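Local coordinates for SnoaL-like domain-containing protein (Xanthomonas campestris pv. campestris, PDB 3G8Z), which is of unknown function but has the cystatin-like fold of SnoaL-like polyketide cyclases, at residues 50-55 with 60-65; 82-87 with 143-148; 121-124 with 129-132. One frame throughout, in Å; residues are numbered along the deposited sequence. Where two conformers were deposited one is given.

How the contacts relate
All three contacts bear on one curved mixed sheet, at different depths. Contact 3 is the most buried, a bulged hairpin between strands 112-125 and 128-136. Contact 1 is the hairpin at the sheet's margin, partly buried, and its strand 49-53 runs beside 128-136: His52 of contact 1 meets Glu131 of contact 3 through NE2 and OE2, while Trp51 packs on Val132. Contact 2 lies on the other side of the chain's centre from contact 3, where the C-terminal helix meets the loop that leads into strand 85-95. Both hairpins combine backbone hydrogen bonds with polar side-chain pairs; contact 2 is purely a meeting of side chains, chiefly aromatic rings.

Contact 1 of 3, residues 50-55 with 60-65; sequences IWHQPG and SGTHRG. With GOL (glycerol), chain D.
Ile50 lies against Arg64 at the open end of an antiparallel beta hairpin, in which 61-64 is an outermost strand of the cystatin-like sheet. In one of the two conformers of Arg64, Ile50 CD1 sits over the rim of one guanidinium face. Trp51 follows, in a hydrogen-bonded pair with His63: its N reaches His63 O at 2.7 Å, and its O accepts the return bond from His63 N. The indole, CG anti to the backbone N (chi1 -176°), turns to the sheet face away from Ile50, where it packs on Val69 and Met72 of helix 66-79 and its CD1 approaches His63 CD2 obliquely.

His52 returns to the face of Ile50 and lies alongside Thr62. His52 ND1 and Thr62 OG1 share a hydrogen bond of 2.8 Å in the imidazole plane, while NE2 is held by Glu131 OE2 of the neighbouring strand. Both ring nitrogens are thus engaged, which should fix the rotation of the imidazole. Glycerol, probably from the crystallisation liquor, lies beside His52; its O1 donates to Gln53 O, its O2 bonds only weakly to Thr62 OG1, and it also reaches Ser95 OG of the second subunit.

Gln53 pairs with Gly61 through two nearly straight backbone bonds. Its side chain bends at chi2 (84°), bringing OE1 into the indole plane to accept from Trp51 NE1 at 3.0 Å. Beyond the strand, Pro54 O takes the hydroxyl of Ser60: Ser60 OG is 2.9 Å from Pro54 O and approaches from above the carbonyl plane.

Contact 2 of 3, residues 82-87 with 143-148; sequences GTFAIS and DAFWGR
Phe145, near the close of helix 139-146, puts the end of its ring against Thr83 and Phe84, the loop residues just before strand 85-95. Its CE2 comes to 3.8 Å from Phe84 CD1, the two side chains passing at a slant. At the rim, near the ring plane, Phe145 CZ lies 4.2 Å from Thr83 OG1, a hydroxyl hydrogen-bonded to Ser80 O and to the backbone N-H of Gln108. Within the helix, Phe145 CD2 also sits over the centre of the Trp146 ring.

Trp146 comes next, and the outer end of its indole reaches back to Phe84. Trp146 CZ2 lies over the rim of one Phe84 face, 3.6 Å from Phe84 CD1, and CH2 approaches CG and CB of the same phenylalanine. The phenyl and the six-membered indole ring have planes 47° apart, so the rings meet obliquely. Phe84 carries CG anti to the backbone N (chi1 -180°), directing its ring at both helix residues. Trp146 NE1 is held by Glu142 OE2, and the indole also meets the rings of His57 and Phe59.

This is a small aromatic cluster that packs the C-terminal helix of a cystatin-like fold against the loop leading into strand 85-95, an outermost strand of the sheet within this chain, and, through Leu114, against strand 112-125.

Contact 3 of 3, residues 121-124 with 129-132; sequences LLRI and IVEV
Arg123 faces two residues at once: Val130 and Glu131 both lie opposite it, forming a classic beta bulge in the hairpin. Arg123 O accepts a good bond from Val130 N at 2.9 Å and only a weak one, 3.4 Å long, from Glu131 N. In return Arg123 N donates to Glu131 O almost straight (172°). Beyond the bulge the register is shifted by one, so that Ile124 pairs with Ile129.

The arginine chain runs extended and then bends at chi3 (53°), which brings its guanidinium side-on to Glu131. Arg123 NE and NH2 both converge on Glu131 OE1, at 2.9 and 3.0 Å. The oxygen lies close to the guanidinium plane, but the carboxylate stands almost perpendicular to it (89°): NE meets the anti lone pair of Glu131 OE1, whereas NH2 comes from above the carboxylate plane. Val130 CG2 packs over one guanidinium face, 3.4 Å from Arg123 NH1. NH1 also forms a salt bridge to Glu125, and His52 takes the other carboxylate oxygen, Glu131 OE2.

The sheet face bearing Leu122, Ile124, Ile129 and Val132 is apolar. Leu122 CD2 lies alongside Val132 CG2, its CD1 touches Ile129 CD1, and Ile124 and Ile129 meet through their CG1 atoms; helix 22-35 packs here through Tyr29 and Ile25. A helix laid on a curved, mostly antiparallel sheet is characteristic of the cystatin-like fold, here with a bulged hairpin.

Contact 1 of 3, residues 50-55 with 60-65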
ATOM      1  N   ILE A  50      -5.255  10.970 -11.030  1.00 20.97           N
ATOM      2  CA  ILE A  50      -6.420  10.487 -10.294  1.00 21.41           C
ATOM      3  C   ILE A  50      -6.018  10.339  -8.836  1.00 21.41           C
ATOM      4  O   ILE A  50      -5.118   9.591  -8.512  1.00 20.60           O
ATOM      5  CB  ILE A  50      -6.892   9.113 -10.797  1.00 21.69           C
ATOM      6  CG1 ILE A  50      -7.239   9.166 -12.289  1.00 22.56           C
ATOM      7  CG2 ILE A  50      -8.097   8.652  -9.983  1.00 22.39           C
ATOM      8  CD1 ILE A  50      -7.339   7.778 -12.944  1.00 22.81           C
ATOM      9  N   TRP A  51      -6.677  11.081  -7.960  1.00 21.34           N
ATOM     10  CA  TRP A  51      -6.257  11.168  -6.561  1.00 20.47           C
ATOM     11  C   TRP A  51      -7.360  10.649  -5.632  1.00 20.74           C
ATOM     12  O   TRP A  51      -8.443  11.244  -5.564  1.00 20.57           O
ATOM     13  CB  TRP A  51      -5.956  12.632  -6.260  1.00 20.61           C
ATOM     14  CG  TRP A  51      -5.428  12.897  -4.916  1.00 19.71           C
ATOM     15  CD1 TRP A  51      -6.116  12.847  -3.741  1.00 20.63           C
ATOM     16  CD2 TRP A  51      -4.092  13.276  -4.587  1.00 20.23           C
ATOM     17  NE1 TRP A  51      -5.285  13.163  -2.689  1.00 20.97           N
ATOM     18  CE2 TRP A  51      -4.036  13.434  -3.185  1.00 20.42           C
ATOM     19  CE3 TRP A  51      -2.942  13.512  -5.338  1.00 19.45           C
ATOM     20  CZ2 TRP A  51      -2.871  13.830  -2.527  1.00 22.43           C
ATOM     21  CZ3 TRP A  51      -1.789  13.906  -4.675  1.00 20.48           C
ATOM     22  CH2 TRP A  51      -1.761  14.052  -3.292  1.00 20.03           C
ATOM     23  N   HIS A  52      -7.108   9.529  -4.953  1.00 19.95           N
ATOM     24  CA  HIS A  52      -8.111   8.921  -4.058  1.00 20.47           C
ATOM     25  C   HIS A  52      -7.815   9.258  -2.591  1.00 20.64           C
ATOM     26  O   HIS A  52      -6.835   8.778  -2.013  1.00 21.48           O
ATOM     27  CB  HIS A  52      -8.160   7.396  -4.196  1.00 20.61           C
ATOM     28  CG  HIS A  52      -8.250   6.899  -5.607  1.00 20.86           C
ATOM     29  ND1 HIS A  52      -9.436   6.851  -6.302  1.00 21.80           N
ATOM     30  CD2 HIS A  52      -7.316   6.358  -6.419  1.00 20.82           C
ATOM     31  CE1 HIS A  52      -9.221   6.339  -7.504  1.00 22.66           C
ATOM     32  NE2 HIS A  52      -7.944   6.001  -7.589  1.00 21.08           N
ATOM     33  N   GLN A  53      -8.655  10.085  -1.995  1.00 20.61           N
ATOM     34  CA  GLN A  53      -8.477  10.497  -0.619  1.00 20.95           C
ATOM     35  C   GLN A  53      -9.533   9.792   0.217  1.00 21.73           C
ATOM     36  O   GLN A  53     -10.741   9.974  -0.012  1.00 22.31           O
ATOM     37  CB  GLN A  53      -8.633  12.015  -0.532  1.00 21.52           C
ATOM     38  CG  GLN A  53      -8.326  12.622   0.839  1.00 23.08           C
ATOM     39  CD  GLN A  53      -6.848  12.900   1.086  1.00 23.99           C
ATOM     40  OE1 GLN A  53      -6.123  13.346   0.194  1.00 25.78           O
ATOM     41  NE2 GLN A  53      -6.401  12.642   2.305  1.00 22.06           N
ATOM     42  N   PRO A  54      -9.097   8.981   1.185  1.00 21.65           N
ATOM     43  CA  PRO A  54      -9.995   8.177   1.978  1.00 21.86           C
ATOM     44  C   PRO A  54     -10.788   8.977   2.994  1.00 22.62           C
ATOM     45  O   PRO A  54     -10.523  10.156   3.224  1.00 22.99           O
ATOM     46  CB  PRO A  54      -9.043   7.225   2.699  1.00 21.91           C
ATOM     47  CG  PRO A  54      -7.816   7.983   2.839  1.00 22.13           C
ATOM     48  CD  PRO A  54      -7.699   8.801   1.600  1.00 22.27           C
ATOM     49  N   GLY A  55     -11.803   8.344   3.549  1.00 22.80           N
ATOM     50  CA  GLY A  55     -12.435   8.855   4.737  1.00 23.51           C
ATOM     51  C   GLY A  55     -13.737   9.576   4.499  1.00 23.85           C
ATOM     52  O   GLY A  55     -14.410   9.396   3.489  1.00 23.13           O
ATOM     53  N   SER A  60     -12.426  14.207   1.158  1.00 20.88           N
ATOM     54  CA  SER A  60     -12.488  12.796   0.877  1.00 20.12           C
ATOM     55  C   SER A  60     -13.095  12.585  -0.506  1.00 20.83           C
ATOM     56  O   SER A  60     -13.882  13.406  -0.984  1.00 19.86           O
ATOM     57  CB  SER A  60     -13.348  12.073   1.918  1.00 20.62           C
ATOM     58  OG  SER A  60     -12.696  12.019   3.173  1.00 21.18           O
ATOM     59  N   GLY A  61     -12.734  11.473  -1.130  1.00 19.20           N
ATOM     60  CA  GLY A  61     -13.267  11.126  -2.435  1.00 20.38           C
ATOM     61  C   GLY A  61     -12.200  11.014  -3.488  1.00 19.66           C
ATOM     62  O   GLY A  61     -11.016  11.151  -3.197  1.00 20.38           O
ATOM     63  N   THR A  62     -12.625  10.763  -4.717  1.00 20.20           N
ATOM     64  CA  THR A  62     -11.693  10.683  -5.826  1.00 20.74           C
ATOM     65  C   THR A  62     -11.725  11.986  -6.604  1.00 20.46           C
ATOM     66  O   THR A  62     -12.790  12.490  -6.958  1.00 20.48           O
ATOM     67  CB  THR A  62     -11.998   9.481  -6.731  1.00 21.19           C
ATOM     68  OG1 THR A  62     -11.837   8.288  -5.961  1.00 21.81           O
ATOM     69  CG2 THR A  62     -11.033   9.429  -7.895  1.00 20.35           C
ATOM     70  N   HIS A  63     -10.552  12.547  -6.833  1.00 19.84           N
ATOM     71  CA  HIS A  63     -10.420  13.805  -7.536  1.00 21.51           C
ATOM     72  C   HIS A  63      -9.580  13.563  -8.773  1.00 20.87           C
ATOM     73  O   HIS A  63      -8.647  12.782  -8.730  1.00 20.79           O
ATOM     74  CB  HIS A  63      -9.751  14.808  -6.620  1.00 21.04           C
ATOM     75  CG  HIS A  63     -10.362  14.835  -5.259  1.00 24.34           C
ATOM     76  ND1 HIS A  63     -11.574  15.441  -5.007  1.00 26.60           N
ATOM     77  CD2 HIS A  63      -9.954  14.298  -4.086  1.00 24.60           C
ATOM     78  CE1 HIS A  63     -11.875  15.292  -3.726  1.00 27.64           C
ATOM     79  NE2 HIS A  63     -10.906  14.602  -3.146  1.00 25.40           N
ATOM     80  N   ARG A  64      -9.903  14.248  -9.860  0.50 20.79           N
ATOM     81  CA  ARG A  64      -9.230  14.023 -11.127  0.50 20.58           C
ATOM     82  C   ARG A  64      -8.721  15.328 -11.716  0.50 20.90           C
ATOM     83  O   ARG A  64      -9.468  16.301 -11.836  0.50 20.19           O
ATOM     84  CB  ARG A  64     -10.187  13.365 -12.114  0.50 20.79           C
ATOM     85  CG  ARG A  64      -9.578  13.088 -13.474  0.50 21.01           C
ATOM     86  CD  ARG A  64      -8.872  11.771 -13.491  0.50 22.44           C
ATOM     87  NE  ARG A  64      -8.492  11.341 -14.834  0.50 22.56           N
ATOM     88  CZ  ARG A  64      -8.954  10.252 -15.447  0.50 22.79           C
ATOM     89  NH1 ARG A  64      -9.848   9.459 -14.865  0.50 22.90           N
ATOM     90  NH2 ARG A  64      -8.517   9.954 -16.662  0.50 23.57           N
ATOM     91  N   GLY A  65      -7.450  15.336 -12.095  1.00 20.81           N
ATOM     92  CA  GLY A  65      -6.846  16.488 -12.703  1.00 21.54           C
ATOM     93  C   GLY A  65      -6.219  17.428 -11.703  1.00 22.17           C
ATOM     94  O   GLY A  65      -6.786  17.678 -10.650  1.00 21.30           O
TER
HETATM   95  C1  GOL D 132     -12.801   7.610  -1.778  1.00 56.69           C
HETATM   96  O1  GOL D 132     -12.776   8.057  -0.439  1.00 56.63           O
HETATM   97  C2  GOL D 132     -11.828   6.455  -1.958  1.00 56.69           C
HETATM   98  O2  GOL D 132     -11.707   6.144  -3.323  1.00 56.97           O
HETATM   99  C3  GOL D 132     -10.455   6.814  -1.404  1.00 56.89           C
HETATM  100  O3  GOL D 132      -9.544   5.796  -1.754  1.00 57.24           O

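Contact 2 of 3, residues 82-87 with 143-148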
ATOM      1  N   GLY A  82      -0.904  24.994   7.588  1.00 18.90           N
ATOM      2  CA  GLY A  82       0.384  24.564   7.078  1.00 19.16           C
ATOM      3  C   GLY A  82       1.072  23.469   7.864  1.00 19.04           C
ATOM      4  O   GLY A  82       2.271  23.206   7.653  1.00 18.90           O
ATOM      5  N   THR A  83       0.357  22.821   8.773  1.00 18.74           N
ATOM      6  CA  THR A  83       1.005  21.864   9.677  1.00 19.34           C
ATOM      7  C   THR A  83       0.910  20.413   9.214  1.00 20.29           C
ATOM      8  O   THR A  83       1.627  19.555   9.734  1.00 19.44           O
ATOM      9  CB  THR A  83       0.409  21.931  11.108  1.00 19.55           C
ATOM     10  OG1 THR A  83      -0.941  21.422  11.092  1.00 19.74           O
ATOM     11  CG2 THR A  83       0.448  23.364  11.632  1.00 19.08           C
ATOM     12  N   PHE A  84       0.025  20.104   8.272  1.00 21.10           N
ATOM     13  CA  PHE A  84      -0.037  18.726   7.806  1.00 23.24           C
ATOM     14  C   PHE A  84       1.269  18.333   7.156  1.00 23.61           C
ATOM     15  O   PHE A  84       1.763  19.028   6.269  1.00 24.25           O
ATOM     16  CB  PHE A  84      -1.177  18.473   6.843  1.00 24.74           C
ATOM     17  CG  PHE A  84      -1.227  17.058   6.375  1.00 26.03           C
ATOM     18  CD1 PHE A  84      -1.789  16.083   7.173  1.00 28.11           C
ATOM     19  CD2 PHE A  84      -0.654  16.696   5.186  1.00 30.13           C
ATOM     20  CE1 PHE A  84      -1.816  14.765   6.768  1.00 30.27           C
ATOM     21  CE2 PHE A  84      -0.679  15.356   4.779  1.00 31.07           C
ATOM     22  CZ  PHE A  84      -1.255  14.407   5.588  1.00 29.21           C
ATOM     23  N   ALA A  85       1.841  17.226   7.619  1.00 24.44           N
ATOM     24  CA  ALA A  85       3.168  16.821   7.187  1.00 24.91           C
ATOM     25  C   ALA A  85       3.358  15.314   7.159  1.00 25.42           C
ATOM     26  O   ALA A  85       2.782  14.569   7.957  1.00 23.95           O
ATOM     27  CB  ALA A  85       4.206  17.445   8.074  1.00 25.34           C
ATOM     28  N   ILE A  86       4.171  14.882   6.205  1.00 25.89           N
ATOM     29  CA  ILE A  86       4.743  13.555   6.247  1.00 26.52           C
ATOM     30  C   ILE A  86       5.973  13.691   7.123  1.00 27.11           C
ATOM     31  O   ILE A  86       7.034  14.154   6.676  1.00 28.11           O
ATOM     32  CB  ILE A  86       5.086  13.044   4.844  1.00 26.53           C
ATOM     33  CG1 ILE A  86       3.817  13.004   3.987  1.00 27.26           C
ATOM     34  CG2 ILE A  86       5.712  11.665   4.931  1.00 26.25           C
ATOM     35  CD1 ILE A  86       4.023  12.525   2.545  1.00 27.76           C
ATOM     36  N   SER A  87       5.815  13.336   8.391  1.00 27.41           N
ATOM     37  CA  SER A  87       6.852  13.572   9.382  1.00 28.32           C
ATOM     38  C   SER A  87       7.984  12.572   9.265  1.00 28.74           C
ATOM     39  O   SER A  87       9.114  12.852   9.694  1.00 29.29           O
ATOM     40  CB  SER A  87       6.254  13.564  10.801  1.00 28.63           C
ATOM     41  OG  SER A  87       5.320  12.520  10.963  1.00 30.17           O
ATOM     42  N   ASP A 143     -10.233  12.240   9.770  1.00 21.92           N
ATOM     43  CA  ASP A 143     -11.494  12.854   9.395  1.00 22.27           C
ATOM     44  C   ASP A 143     -11.762  14.106  10.235  1.00 22.11           C
ATOM     45  O   ASP A 143     -12.211  15.124   9.716  1.00 21.26           O
ATOM     46  CB  ASP A 143     -12.653  11.900   9.612  1.00 22.21           C
ATOM     47  CG  ASP A 143     -12.767  10.823   8.557  1.00 23.07           C
ATOM     48  OD1 ASP A 143     -12.066  10.855   7.538  1.00 22.37           O
ATOM     49  OD2 ASP A 143     -13.600   9.917   8.771  1.00 24.88           O
ATOM     50  N   ALA A 144     -11.505  14.014  11.533  1.00 22.77           N
ATOM     51  CA  ALA A 144     -11.737  15.144  12.437  1.00 22.80           C
ATOM     52  C   ALA A 144     -10.743  16.272  12.134  1.00 22.58           C
ATOM     53  O   ALA A 144     -11.094  17.455  12.175  1.00 23.21           O
ATOM     54  CB  ALA A 144     -11.628  14.709  13.885  1.00 22.87           C
ATOM     55  N   PHE A 145      -9.505  15.893  11.831  1.00 22.37           N
ATOM     56  CA  PHE A 145      -8.460  16.853  11.511  1.00 22.14           C
ATOM     57  C   PHE A 145      -8.887  17.755  10.342  1.00 21.80           C
ATOM     58  O   PHE A 145      -8.784  18.998  10.401  1.00 22.13           O
ATOM     59  CB  PHE A 145      -7.178  16.084  11.182  1.00 22.21           C
ATOM     60  CG  PHE A 145      -6.001  16.945  10.793  1.00 22.82           C
ATOM     61  CD1 PHE A 145      -5.215  17.555  11.759  1.00 21.03           C
ATOM     62  CD2 PHE A 145      -5.628  17.085   9.458  1.00 22.64           C
ATOM     63  CE1 PHE A 145      -4.124  18.313  11.407  1.00 20.71           C
ATOM     64  CE2 PHE A 145      -4.542  17.856   9.107  1.00 21.64           C
ATOM     65  CZ  PHE A 145      -3.786  18.480  10.095  1.00 21.90           C
ATOM     66  N   TRP A 146      -9.341  17.144   9.266  1.00 21.48           N
ATOM     67  CA  TRP A 146      -9.655  17.899   8.068  1.00 21.55           C
ATOM     68  C   TRP A 146     -10.969  18.611   8.222  1.00 22.27           C
ATOM     69  O   TRP A 146     -11.153  19.716   7.730  1.00 22.28           O
ATOM     70  CB  TRP A 146      -9.663  16.987   6.839  1.00 21.07           C
ATOM     71  CG  TRP A 146      -8.286  16.476   6.454  1.00 20.91           C
ATOM     72  CD1 TRP A 146      -7.899  15.174   6.331  1.00 21.10           C
ATOM     73  CD2 TRP A 146      -7.142  17.259   6.099  1.00 21.08           C
ATOM     74  NE1 TRP A 146      -6.597  15.101   5.958  1.00 22.65           N
ATOM     75  CE2 TRP A 146      -6.110  16.367   5.790  1.00 20.50           C
ATOM     76  CE3 TRP A 146      -6.881  18.627   6.038  1.00 22.08           C
ATOM     77  CZ2 TRP A 146      -4.848  16.791   5.436  1.00 22.93           C
ATOM     78  CZ3 TRP A 146      -5.618  19.034   5.669  1.00 20.70           C
ATOM     79  CH2 TRP A 146      -4.628  18.126   5.371  1.00 21.24           C
ATOM     80  N   GLY A 147     -11.897  17.954   8.891  1.00 23.63           N
ATOM     81  CA  GLY A 147     -13.170  18.534   9.181  1.00 25.07           C
ATOM     82  C   GLY A 147     -14.126  18.513   8.026  1.00 26.10           C
ATOM     83  O   GLY A 147     -13.852  18.010   6.938  1.00 23.52           O
ATOM     84  N   ARG A 148     -15.286  19.074   8.314  1.00 28.75           N
ATOM     85  CA  ARG A 148     -16.305  19.317   7.325  1.00 30.72           C
ATOM     86  C   ARG A 148     -16.254  20.783   6.966  1.00 31.51           C
ATOM     87  O   ARG A 148     -16.709  21.135   5.880  1.00 32.93           O
ATOM     88  CB  ARG A 148     -17.673  19.004   7.918  1.00 31.34           C
ATOM     89  CG  ARG A 148     -17.814  17.607   8.434  1.00 34.36           C
ATOM     90  CD  ARG A 148     -17.943  16.643   7.280  1.00 40.25           C
ATOM     91  NE  ARG A 148     -19.022  15.689   7.499  1.00 42.80           N
ATOM     92  CZ  ARG A 148     -20.321  15.989   7.471  1.00 44.46           C
ATOM     93  NH1 ARG A 148     -20.738  17.229   7.237  1.00 46.78           N
ATOM     94  NH2 ARG A 148     -21.211  15.042   7.686  1.00 44.56           N
ATOM     95  OXT ARG A 148     -15.810  21.642   7.767  1.00 32.60           O
TER

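Contact 3 of 3, residues 121-124 with 129-132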
ATOM      1  N   LEU A 121       0.133   5.198  -1.864  1.00 19.91           N
ATOM      2  CA  LEU A 121       0.316   4.365  -3.041  1.00 20.03           C
ATOM      3  C   LEU A 121       0.339   5.263  -4.272  1.00 20.56           C
ATOM      4  O   LEU A 121      -0.608   6.005  -4.511  1.00 19.29           O
ATOM      5  CB  LEU A 121      -0.792   3.307  -3.175  1.00 20.41           C
ATOM      6  CG  LEU A 121      -0.499   1.881  -2.656  1.00 21.25           C
ATOM      7  CD1 LEU A 121       0.568   1.206  -3.495  1.00 21.78           C
ATOM      8  CD2 LEU A 121      -0.065   1.920  -1.207  1.00 21.31           C
ATOM      9  N   LEU A 122       1.426   5.198  -5.040  1.00 20.52           N
ATOM     10  CA  LEU A 122       1.573   6.004  -6.251  1.00 20.49           C
ATOM     11  C   LEU A 122       1.685   5.090  -7.443  1.00 20.81           C
ATOM     12  O   LEU A 122       2.437   4.101  -7.393  1.00 20.15           O
ATOM     13  CB  LEU A 122       2.847   6.865  -6.210  1.00 20.36           C
ATOM     14  CG  LEU A 122       3.094   7.720  -4.962  1.00 22.09           C
ATOM     15  CD1 LEU A 122       4.417   8.485  -5.098  1.00 19.58           C
ATOM     16  CD2 LEU A 122       1.951   8.657  -4.697  1.00 23.35           C
ATOM     17  N   ARG A 123       0.969   5.417  -8.507  1.00 20.69           N
ATOM     18  CA  ARG A 123       1.153   4.749  -9.779  1.00 21.67           C
ATOM     19  C   ARG A 123       1.918   5.699 -10.677  1.00 21.46           C
ATOM     20  O   ARG A 123       1.543   6.843 -10.811  1.00 21.53           O
ATOM     21  CB  ARG A 123      -0.174   4.386 -10.435  1.00 21.11           C
ATOM     22  CG  ARG A 123       0.034   3.522 -11.666  1.00 21.86           C
ATOM     23  CD  ARG A 123      -1.232   2.793 -12.130  1.00 23.25           C
ATOM     24  NE  ARG A 123      -2.370   3.662 -12.322  1.00 24.54           N
ATOM     25  CZ  ARG A 123      -2.706   4.256 -13.474  1.00 26.43           C
ATOM     26  NH1 ARG A 123      -1.978   4.112 -14.574  1.00 27.31           N
ATOM     27  NH2 ARG A 123      -3.785   5.018 -13.527  1.00 27.36           N
ATOM     28  N   ILE A 124       3.020   5.230 -11.242  1.00 22.70           N
ATOM     29  CA  ILE A 124       3.948   6.103 -11.953  1.00 23.57           C
ATOM     30  C   ILE A 124       4.133   5.570 -13.349  1.00 25.04           C
ATOM     31  O   ILE A 124       4.344   4.385 -13.537  1.00 24.51           O
ATOM     32  CB  ILE A 124       5.286   6.182 -11.220  1.00 23.97           C
ATOM     33  CG1 ILE A 124       5.065   6.912  -9.886  1.00 23.01           C
ATOM     34  CG2 ILE A 124       6.365   6.836 -12.099  1.00 23.19           C
ATOM     35  CD1 ILE A 124       6.092   6.571  -8.797  1.00 24.61           C
ATOM     36  N   ILE A 129       3.593  10.818 -11.788  1.00 22.16           N
ATOM     37  CA  ILE A 129       2.594  10.210 -10.918  1.00 21.34           C
ATOM     38  C   ILE A 129       1.190  10.400 -11.511  1.00 21.20           C
ATOM     39  O   ILE A 129       0.662  11.529 -11.580  1.00 21.26           O
ATOM     40  CB  ILE A 129       2.649  10.838  -9.527  1.00 20.50           C
ATOM     41  CG1 ILE A 129       3.999  10.508  -8.883  1.00 20.52           C
ATOM     42  CG2 ILE A 129       1.524  10.340  -8.675  1.00 20.19           C
ATOM     43  CD1 ILE A 129       4.364  11.454  -7.770  1.00 19.23           C
ATOM     44  N   VAL A 130       0.592   9.290 -11.929  1.00 21.16           N
ATOM     45  CA  VAL A 130      -0.688   9.314 -12.644  1.00 20.93           C
ATOM     46  C   VAL A 130      -1.848   8.956 -11.724  1.00 20.90           C
ATOM     47  O   VAL A 130      -3.005   9.304 -11.994  1.00 20.58           O
ATOM     48  CB  VAL A 130      -0.684   8.404 -13.917  1.00 21.45           C
ATOM     49  CG1 VAL A 130       0.281   8.952 -14.963  1.00 21.15           C
ATOM     50  CG2 VAL A 130      -0.351   6.952 -13.606  1.00 22.16           C
ATOM     51  N   GLU A 131      -1.549   8.313 -10.605  1.00 20.63           N
ATOM     52  CA  GLU A 131      -2.594   7.954  -9.674  1.00 21.43           C
ATOM     53  C   GLU A 131      -2.053   7.924  -8.269  1.00 20.97           C
ATOM     54  O   GLU A 131      -0.928   7.490  -8.038  1.00 22.11           O
ATOM     55  CB  GLU A 131      -3.194   6.602 -10.045  1.00 21.17           C
ATOM     56  CG  GLU A 131      -4.494   6.292  -9.326  1.00 22.86           C
ATOM     57  CD  GLU A 131      -5.227   5.064  -9.858  1.00 23.08           C
ATOM     58  OE1 GLU A 131      -4.709   4.354 -10.760  1.00 20.96           O
ATOM     59  OE2 GLU A 131      -6.336   4.793  -9.334  1.00 25.72           O
ATOM     60  N   VAL A 132      -2.874   8.366  -7.325  1.00 21.14           N
ATOM     61  CA  VAL A 132      -2.496   8.435  -5.924  1.00 20.63           C
ATOM     62  C   VAL A 132      -3.634   7.820  -5.108  1.00 21.60           C
ATOM     63  O   VAL A 132      -4.809   8.158  -5.334  1.00 21.33           O
ATOM     64  CB  VAL A 132      -2.265   9.900  -5.493  1.00 20.29           C
ATOM     65  CG1 VAL A 132      -2.065  10.012  -3.987  1.00 18.76           C
ATOM     66  CG2 VAL A 132      -1.049  10.522  -6.259  1.00 19.84           C
TER